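PDB 5KF0: aldehyde dehydrogenase from Burkholderia vietnamiensis, which probably oxidises aldehydes to carboxylic acids with a nicotinamide adenine dinucleotide cofactor as hydride acceptor, and holds a bound NADPH in this structure. Local coordinates for residues P445-V449 and D450-Y454; E199-E203 and T204-K208; P334-S337 and E338-R342. All coordinates share one frame; numbering follows the deposited sequence.

Contact 1 (P445-V449 and D450-Y454); sequences PSFRV and DNMPY. With ACT (acetate ion), chain H.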
loop_
_atom_site.group_PDB
_atom_site.type_symbol
_atom_site.label_atom_id
_atom_site.label_comp_id
_atom_site.label_asym_id
_atom_site.label_seq_id
_atom_site.Cartn_x
_atom_site.Cartn_y
_atom_site.Cartn_z
ATOM N N PRO A 445 11.224 -17.804 -19.970
ATOM C CA PRO A 445 10.826 -18.012 -18.569
ATOM C C PRO A 445 12.000 -18.027 -17.614
ATOM O O PRO A 445 11.789 -17.928 -16.400
ATOM C CB PRO A 445 10.127 -19.382 -18.599
ATOM C CG PRO A 445 10.728 -20.074 -19.815
ATOM C CD PRO A 445 10.833 -18.950 -20.817
ATOM N N SER A 446 13.222 -18.155 -18.123
ATOM C CA SER A 446 14.413 -18.290 -17.294
ATOM C C SER A 446 14.830 -16.988 -16.614
ATOM O O SER A 446 15.811 -17.011 -15.859
ATOM C CB SER A 446 15.550 -18.835 -18.160
ATOM O OG SER A 446 15.068 -19.919 -18.936
ATOM N N PHE A 447 14.113 -15.879 -16.822
ATOM C CA PHE A 447 14.482 -14.600 -16.222
ATOM C C PHE A 447 13.941 -14.478 -14.799
ATOM O O PHE A 447 12.767 -14.772 -14.541
ATOM C CB PHE A 447 13.955 -13.431 -17.063
ATOM C CG PHE A 447 14.179 -12.092 -16.421
ATOM C CD1 PHE A 447 15.409 -11.460 -16.544
ATOM C CD2 PHE A 447 13.190 -11.484 -15.663
ATOM C CE1 PHE A 447 15.637 -10.232 -15.925
ATOM C CE2 PHE A 447 13.423 -10.263 -15.045
ATOM C CZ PHE A 447 14.642 -9.642 -15.187
ATOM N N ARG A 448 14.799 -14.011 -13.888
ATOM C CA ARG A 448 14.416 -13.627 -12.534
ATOM C C ARG A 448 15.277 -12.451 -12.093
ATOM O O ARG A 448 16.485 -12.430 -12.343
ATOM C CB ARG A 448 14.596 -14.783 -11.544
ATOM C CG ARG A 448 14.234 -14.402 -10.091
ATOM C CD ARG A 448 14.477 -15.574 -9.150
ATOM N NE ARG A 448 14.012 -15.276 -7.800
ATOM C CZ ARG A 448 14.096 -16.121 -6.779
ATOM N NH1 ARG A 448 14.681 -17.309 -6.936
ATOM N NH2 ARG A 448 13.591 -15.779 -5.602
ATOM N N VAL A 449 14.651 -11.471 -11.458
ATOM C CA VAL A 449 15.364 -10.405 -10.761
ATOM C C VAL A 449 14.967 -10.493 -9.291
ATOM O O VAL A 449 13.830 -10.851 -8.965
ATOM C CB VAL A 449 15.078 -9.022 -11.400
ATOM C CG1 VAL A 449 13.592 -8.715 -11.446
ATOM C CG2 VAL A 449 15.862 -7.907 -10.713
ATOM N N ASP A 450 15.919 -10.227 -8.393
ATOM C CA ASP A 450 15.776 -10.814 -7.064
ATOM C C ASP A 450 14.770 -10.114 -6.166
ATOM O O ASP A 450 14.439 -10.666 -5.111
ATOM C CB ASP A 450 17.150 -10.895 -6.400
ATOM C CG ASP A 450 18.038 -11.901 -7.099
ATOM O OD1 ASP A 450 17.686 -13.097 -7.082
ATOM O OD2 ASP A 450 19.064 -11.502 -7.682
ATOM N N ASN A 451 14.244 -8.946 -6.547
ATOM C CA ASN A 451 13.173 -8.359 -5.754
ATOM C C ASN A 451 11.787 -8.850 -6.155
ATOM O O ASN A 451 10.839 -8.649 -5.391
ATOM C CB ASN A 451 13.200 -6.824 -5.846
ATOM C CG ASN A 451 12.963 -6.323 -7.254
ATOM O OD1 ASN A 451 13.330 -6.981 -8.227
ATOM N ND2 ASN A 451 12.363 -5.136 -7.372
ATOM N N MET A 452 11.653 -9.509 -7.298
ATOM C CA MET A 452 10.320 -9.790 -7.809
ATOM C C MET A 452 9.691 -10.968 -7.065
ATOM O O MET A 452 10.397 -11.866 -6.593
ATOM C CB MET A 452 10.386 -10.084 -9.308
ATOM C CG MET A 452 10.756 -11.522 -9.691
ATOM S SD MET A 452 11.118 -11.617 -11.465
ATOM C CE MET A 452 10.718 -13.325 -11.836
ATOM N N PRO A 453 8.362 -10.992 -6.939
ATOM C CA PRO A 453 7.713 -12.205 -6.421
ATOM C C PRO A 453 8.047 -13.386 -7.325
ATOM O O PRO A 453 8.024 -13.272 -8.554
ATOM C CB PRO A 453 6.216 -11.855 -6.454
ATOM C CG PRO A 453 6.104 -10.764 -7.496
ATOM C CD PRO A 453 7.392 -9.990 -7.425
ATOM N N TYR A 454 8.415 -14.514 -6.716
ATOM C CA TYR A 454 8.898 -15.637 -7.510
ATOM C C TYR A 454 8.472 -16.953 -6.886
ATOM O O TYR A 454 8.733 -17.196 -5.703
ATOM C CB TYR A 454 10.427 -15.589 -7.633
ATOM C CG TYR A 454 10.972 -16.783 -8.367
ATOM C CD1 TYR A 454 10.901 -16.845 -9.750
ATOM C CD2 TYR A 454 11.526 -17.859 -7.681
ATOM C CE1 TYR A 454 11.392 -17.934 -10.442
ATOM C CE2 TYR A 454 12.024 -18.964 -8.375
ATOM C CZ TYR A 454 11.949 -18.985 -9.753
ATOM O OH TYR A 454 12.451 -20.062 -10.460
HETATM C C ACT H . 16.667 -18.197 -10.253
HETATM O O ACT H . 17.344 -17.566 -11.116
HETATM O OXT ACT H . 16.840 -17.894 -9.051
HETATM C CH3 ACT H . 15.683 -19.264 -10.617
HETATM O O HOH W 1 12.872 -12.937 -6.543
#

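Contact 2 (E199-E203 and T204-K208); sequences EVLAE and TNLPK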
loop_
_atom_site.group_PDB
_atom_site.type_symbol
_atom_site.label_atom_id
_atom_site.label_comp_id
_atom_site.label_asym_id
_atom_site.label_seq_id
_atom_site.Cartn_x
_atom_site.Cartn_y
_atom_site.Cartn_z
ATOM N N GLU A 199 30.517 -17.900 7.547
ATOM C CA GLU A 199 31.727 -17.288 8.095
ATOM C C GLU A 199 31.600 -15.768 8.140
ATOM O O GLU A 199 32.014 -15.126 9.113
ATOM C CB GLU A 199 32.932 -17.698 7.251
ATOM C CG GLU A 199 34.257 -17.147 7.734
ATOM C CD GLU A 199 35.330 -17.237 6.655
ATOM O OE1 GLU A 199 36.243 -16.391 6.651
ATOM O OE2 GLU A 199 35.239 -18.142 5.797
ATOM N N VAL A 200 31.022 -15.184 7.088
ATOM C CA VAL A 200 30.802 -13.740 7.045
ATOM C C VAL A 200 29.817 -13.314 8.131
ATOM O O VAL A 200 30.050 -12.334 8.852
ATOM C CB VAL A 200 30.334 -13.323 5.640
ATOM C CG1 VAL A 200 29.831 -11.882 5.635
ATOM C CG2 VAL A 200 31.492 -13.484 4.654
ATOM N N LEU A 201 28.701 -14.041 8.270
ATOM C CA LEU A 201 27.741 -13.732 9.332
ATOM C C LEU A 201 28.357 -13.873 10.715
ATOM O O LEU A 201 27.979 -13.141 11.639
ATOM C CB LEU A 201 26.515 -14.641 9.219
ATOM C CG LEU A 201 25.504 -14.271 8.148
ATOM C CD1 LEU A 201 24.493 -15.398 7.997
ATOM C CD2 LEU A 201 24.823 -12.966 8.546
ATOM N N ALA A 202 29.304 -14.801 10.881
ATOM C CA ALA A 202 29.942 -15.004 12.174
ATOM C C ALA A 202 30.784 -13.811 12.603
ATOM O O ALA A 202 31.099 -13.687 13.794
ATOM C CB ALA A 202 30.802 -16.265 12.135
ATOM N N GLU A 203 31.142 -12.931 11.665
ATOM C CA GLU A 203 31.865 -11.706 11.973
ATOM C C GLU A 203 30.980 -10.628 12.582
ATOM O O GLU A 203 31.516 -9.635 13.089
ATOM C CB GLU A 203 32.519 -11.149 10.701
ATOM C CG GLU A 203 33.477 -12.128 10.015
ATOM C CD GLU A 203 33.947 -11.643 8.649
ATOM O OE1 GLU A 203 33.418 -10.633 8.140
ATOM O OE2 GLU A 203 34.855 -12.284 8.077
ATOM N N THR A 204 29.657 -10.793 12.543
ATOM C CA THR A 204 28.756 -9.747 13.001
ATOM C C THR A 204 28.384 -9.938 14.467
ATOM O O THR A 204 28.653 -10.971 15.082
ATOM C CB THR A 204 27.475 -9.708 12.170
ATOM O OG1 THR A 204 26.666 -10.846 12.489
ATOM C CG2 THR A 204 27.787 -9.690 10.685
ATOM N N ASN A 205 27.704 -8.923 15.002
ATOM C CA ASN A 205 27.235 -8.863 16.373
ATOM C C ASN A 205 25.906 -9.551 16.599
ATOM O O ASN A 205 25.239 -9.240 17.593
ATOM C CB ASN A 205 27.123 -7.401 16.812
ATOM C CG ASN A 205 28.200 -7.028 17.774
ATOM O OD1 ASN A 205 28.033 -6.133 18.600
ATOM N ND2 ASN A 205 29.328 -7.727 17.686
ATOM N N LEU A 206 25.499 -10.467 15.734
ATOM C CA LEU A 206 24.209 -11.114 15.917
ATOM C C LEU A 206 24.170 -11.868 17.242
ATOM O O LEU A 206 25.186 -12.441 17.661
ATOM C CB LEU A 206 23.944 -12.093 14.777
ATOM C CG LEU A 206 23.569 -11.466 13.445
ATOM C CD1 LEU A 206 23.699 -12.511 12.340
ATOM C CD2 LEU A 206 22.144 -10.921 13.527
ATOM N N PRO A 207 23.017 -11.912 17.914
ATOM C CA PRO A 207 22.901 -12.712 19.141
ATOM C C PRO A 207 23.240 -14.170 18.867
ATOM O O PRO A 207 22.918 -14.704 17.808
ATOM C CB PRO A 207 21.427 -12.548 19.533
ATOM C CG PRO A 207 20.951 -11.317 18.811
ATOM C CD PRO A 207 21.768 -11.220 17.560
ATOM N N LYS A 208 23.895 -14.818 19.834
ATOM C CA LYS A 208 24.229 -16.222 19.672
ATOM C C LYS A 208 22.964 -17.057 19.535
ATOM O O LYS A 208 22.001 -16.893 20.300
ATOM C CB LYS A 208 25.063 -16.719 20.853
ATOM C CG LYS A 208 26.497 -16.224 20.816
ATOM C CD LYS A 208 27.039 -16.149 19.390
ATOM C CE LYS A 208 28.551 -15.943 19.342
ATOM N NZ LYS A 208 28.945 -14.519 19.194
HETATM O O HOH W 2 27.489 -13.775 14.818
#

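Contact 3 (P334-S337 and E338-R342); sequences PMIS and ESESR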
loop_
_atom_site.group_PDB
_atom_site.type_symbol
_atom_site.label_atom_id
_atom_site.label_comp_id
_atom_site.label_asym_id
_atom_site.label_seq_id
_atom_site.Cartn_x
_atom_site.Cartn_y
_atom_site.Cartn_z
ATOM N N PRO A 334 29.689 -29.651 -16.991
ATOM C CA PRO A 334 29.170 -30.986 -16.669
ATOM C C PRO A 334 27.822 -30.920 -15.973
ATOM O O PRO A 334 27.532 -30.001 -15.207
ATOM C CB PRO A 334 30.230 -31.553 -15.719
ATOM C CG PRO A 334 30.788 -30.344 -15.050
ATOM C CD PRO A 334 30.843 -29.293 -16.144
ATOM N N MET A 335 26.998 -31.934 -16.222
ATOM C CA MET A 335 25.863 -32.129 -15.329
ATOM C C MET A 335 26.375 -32.560 -13.953
ATOM O O MET A 335 27.540 -32.938 -13.781
ATOM C CB MET A 335 24.893 -33.154 -15.908
ATOM C CG MET A 335 24.177 -32.648 -17.155
ATOM S SD MET A 335 23.037 -33.857 -17.835
ATOM C CE MET A 335 21.835 -33.970 -16.491
ATOM N N ILE A 336 25.484 -32.486 -12.961
ATOM C CA ILE A 336 25.905 -32.616 -11.574
ATOM C C ILE A 336 26.423 -34.009 -11.248
ATOM O O ILE A 336 27.221 -34.153 -10.313
ATOM C CB ILE A 336 24.746 -32.210 -10.638
ATOM C CG1 ILE A 336 25.236 -32.090 -9.187
ATOM C CG2 ILE A 336 23.553 -33.182 -10.774
ATOM C CD1 ILE A 336 26.347 -31.051 -9.001
ATOM N N SER A 337 26.023 -35.035 -11.999
ATOM C CA SER A 337 26.543 -36.382 -11.779
ATOM C C SER A 337 26.283 -37.237 -13.009
ATOM O O SER A 337 25.393 -36.945 -13.815
ATOM C CB SER A 337 25.904 -37.036 -10.556
ATOM O OG SER A 337 24.530 -37.287 -10.801
ATOM N N GLU A 338 27.070 -38.316 -13.131
ATOM C CA GLU A 338 26.822 -39.288 -14.194
ATOM C C GLU A 338 25.433 -39.906 -14.077
ATOM O O GLU A 338 24.800 -40.200 -15.098
ATOM C CB GLU A 338 27.893 -40.384 -14.186
ATOM C CG GLU A 338 29.251 -39.896 -14.607
ATOM C CD GLU A 338 30.207 -41.036 -14.926
ATOM O OE1 GLU A 338 29.786 -42.211 -14.847
ATOM O OE2 GLU A 338 31.376 -40.752 -15.260
ATOM N N SER A 339 24.937 -40.110 -12.851
ATOM C CA SER A 339 23.614 -40.709 -12.711
ATOM C C SER A 339 22.527 -39.775 -13.232
ATOM O O SER A 339 21.548 -40.236 -13.833
ATOM C CB SER A 339 23.351 -41.110 -11.257
ATOM O OG SER A 339 23.378 -40.000 -10.382
ATOM N N GLU A 340 22.684 -38.465 -13.040
ATOM C CA GLU A 340 21.689 -37.538 -13.568
ATOM C C GLU A 340 21.776 -37.452 -15.086
ATOM O O GLU A 340 20.750 -37.328 -15.768
ATOM C CB GLU A 340 21.858 -36.165 -12.916
ATOM C CG GLU A 340 21.282 -36.120 -11.503
ATOM C CD GLU A 340 19.800 -36.472 -11.487
ATOM O OE1 GLU A 340 19.002 -35.703 -12.046
ATOM O OE2 GLU A 340 19.435 -37.530 -10.934
ATOM N N SER A 341 22.992 -37.534 -15.630
ATOM C CA SER A 341 23.156 -37.581 -17.077
ATOM C C SER A 341 22.502 -38.829 -17.658
ATOM O O SER A 341 21.823 -38.760 -18.689
ATOM C CB SER A 341 24.645 -37.524 -17.423
ATOM O OG SER A 341 24.831 -37.529 -18.819
ATOM N N ARG A 342 22.673 -39.979 -16.994
ATOM C CA ARG A 342 22.058 -41.208 -17.488
ATOM C C ARG A 342 20.538 -41.154 -17.407
ATOM O O ARG A 342 19.861 -41.706 -18.283
ATOM C CB ARG A 342 22.578 -42.415 -16.711
ATOM C CG ARG A 342 23.996 -42.804 -17.063
ATOM C CD ARG A 342 24.337 -44.193 -16.532
ATOM N NE ARG A 342 24.268 -44.263 -15.074
ATOM C CZ ARG A 342 25.259 -43.904 -14.261
ATOM N NH1 ARG A 342 26.394 -43.437 -14.764
ATOM N NH2 ARG A 342 25.116 -44.005 -12.947
#

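Contact 1 (P445-V449 and D450-Y454)
Arg448 reaches across one face of the Tyr454 ring, and its chain can be followed outward atom by atom. CB and CG pass the Met452 methyl, CG lying 4.1 Å from Met452 CE. With CG anti to the backbone N (chi1 179°) and every later torsion also extended, the chain runs straight to its guanidinium. CD sits over the ring, 3.8 Å from the Tyr454 centroid and 12° off the normal, a CH-pi contact. Beyond it NE and CZ follow the face, CZ coming to 3.2 Å from Tyr454 CD2, with guanidinium and ring planes 18° apart and stacked. At the guanidinium edge NH1 donates to acetate OXT (3.1 Å), while NE gives its hydrogen to a water, NE to water oxygen 2.9 Å. That water can donate to Met452 O (2.7 Å), though it has more acceptors in reach than protons.

Next along the chain, a type I turn from Val449 to Met452 is closed by Met452 N to Val449 O (3.1 Å). Met452 SD accepts a weak bond from Val449 N and makes an oblique Met-aromatic contact with Phe447, whose ring stacks on Tyr143 of the second subunit. Asp450 turns elsewhere, to Arg112. Tyr454 also touches NADPH. The acetate is probably from the crystallisation liquor; stacked on one face and held at its edge by acetate and water, the planar guanidinium would be fixed in rotation.

Contact 2 (E199-E203 and T204-K208)
Leu201 meets Leu206 through one methyl each: CD2 of Leu201 lies 4.0 Å from CD1 of Leu206, the two side chains crossing at a slant. Both also rest on Phe211 of the following strand, and Cys80 and Val76 of helix 70-86 touch Leu201 and Leu206 respectively.

The polar half of the contact centres on Leu201 O, in the last turn of helix 192-202. Thr204 grips it twice. Its hydroxyl donates in the carbonyl plane, OG1 to Leu201 O 2.8 Å, with a C=O...donor angle of 149°; its amide N donates at 3.0 Å to Leu201 O from well above that plane. The two donors therefore approach from different directions. A chi1 of 72° sets OG1 between the backbone N and the carbonyl carbon of Thr204, which brings hydroxyl and amide to bear on one acceptor. This is the region where helix 192-202 gives way to loop, in a helix-to-strand connection of the Rossmann-like cofactor domain known from this family: the chain goes on from here to strand 211-213, at the border of the parallel part of the sheet.

A water lies within hydrogen-bonding reach of Leu201 O (3.3 Å) and Thr204 O (3.0 Å) and can donate to either, although further acceptors compete for its protons. Thr204 OG1 is in turn approached by Leu206 N in a weak bond of 3.5 Å. The Glu203 carboxylate leaves the turn for His79 and Arg83 of helix 70-86.

Contact 3 (P334-S337 and E338-R342)
Ser337 and the first turn of helix 338-353 meet at a helix N-terminus, Ser337 holding the N-cap position directly before Glu338. The hydrogen bonds come first. Ser341 N donates to Ser337 O at 3.1 Å with an N-H...acceptor angle of 161°, so the cap residue's carbonyl accepts the i to i+4 bond that opens the helix. Ser341 OG is hydrogen-bonded to Gly366 O. On the side-chain side, Ser337 OG is placed by a chi1 of 68° between its own backbone N and carbonyl carbon, where it turns back over the start of the helix. There it lies 3.0 Å from Ser339 OG, close enough for a hydrogen bond between the two hydroxyls; Ser339 was modelled in two conformers, however, so this pairing is doubtful.

The second kind is van der Waals contact. Met335 points toward the helix, its chain extended to SD and then bent at chi3 (65°), which folds the methyl back across the helix backbone: CE rests on the backbone carbonyl of Glu340, 3.6 Å from Glu340 O, and SD lies 3.8 Å from Ser341 CA. Phe369 of strand 368-375 touches both Met335 and Ser341, joining the helix start to that strand. Ile336 and Glu340 run side by side in the same direction, CG2 of Ile336 touching CG of Glu340 at 3.8 Å.

Charge is the third kind, and it lies along the helix itself. Glu340 bends away at chi2 and sends its carboxylate to Arg343. One turn apart, Glu338 and Arg342 form a long salt bridge: Glu338 OE1 stands at the guanidinium edge, in its plane, 3.6 Å from Arg342 NH1.

In the fold
From the N terminus the chain reaches contact 2 first, where helix 192-202 ends and turns toward strand 211-213 at one border of the six-stranded sheet. Contact 3 follows at residues 334-342, where the loop after helix 306-319 enters helix 338-353 beside strand 368-375 of the other large sheet. Contact 1 comes last, in the loop joining strand 438-441 to strand 461-462 and so linking those two sheets, next to the second subunit. Contact 1 closes a tight turn, contact 2 closes off a helix end and contact 3 caps a helix start; they lie in series, neither nested nor crossing, and none touches another. Centres of contacts 2 and 3 stand about 36 Å apart.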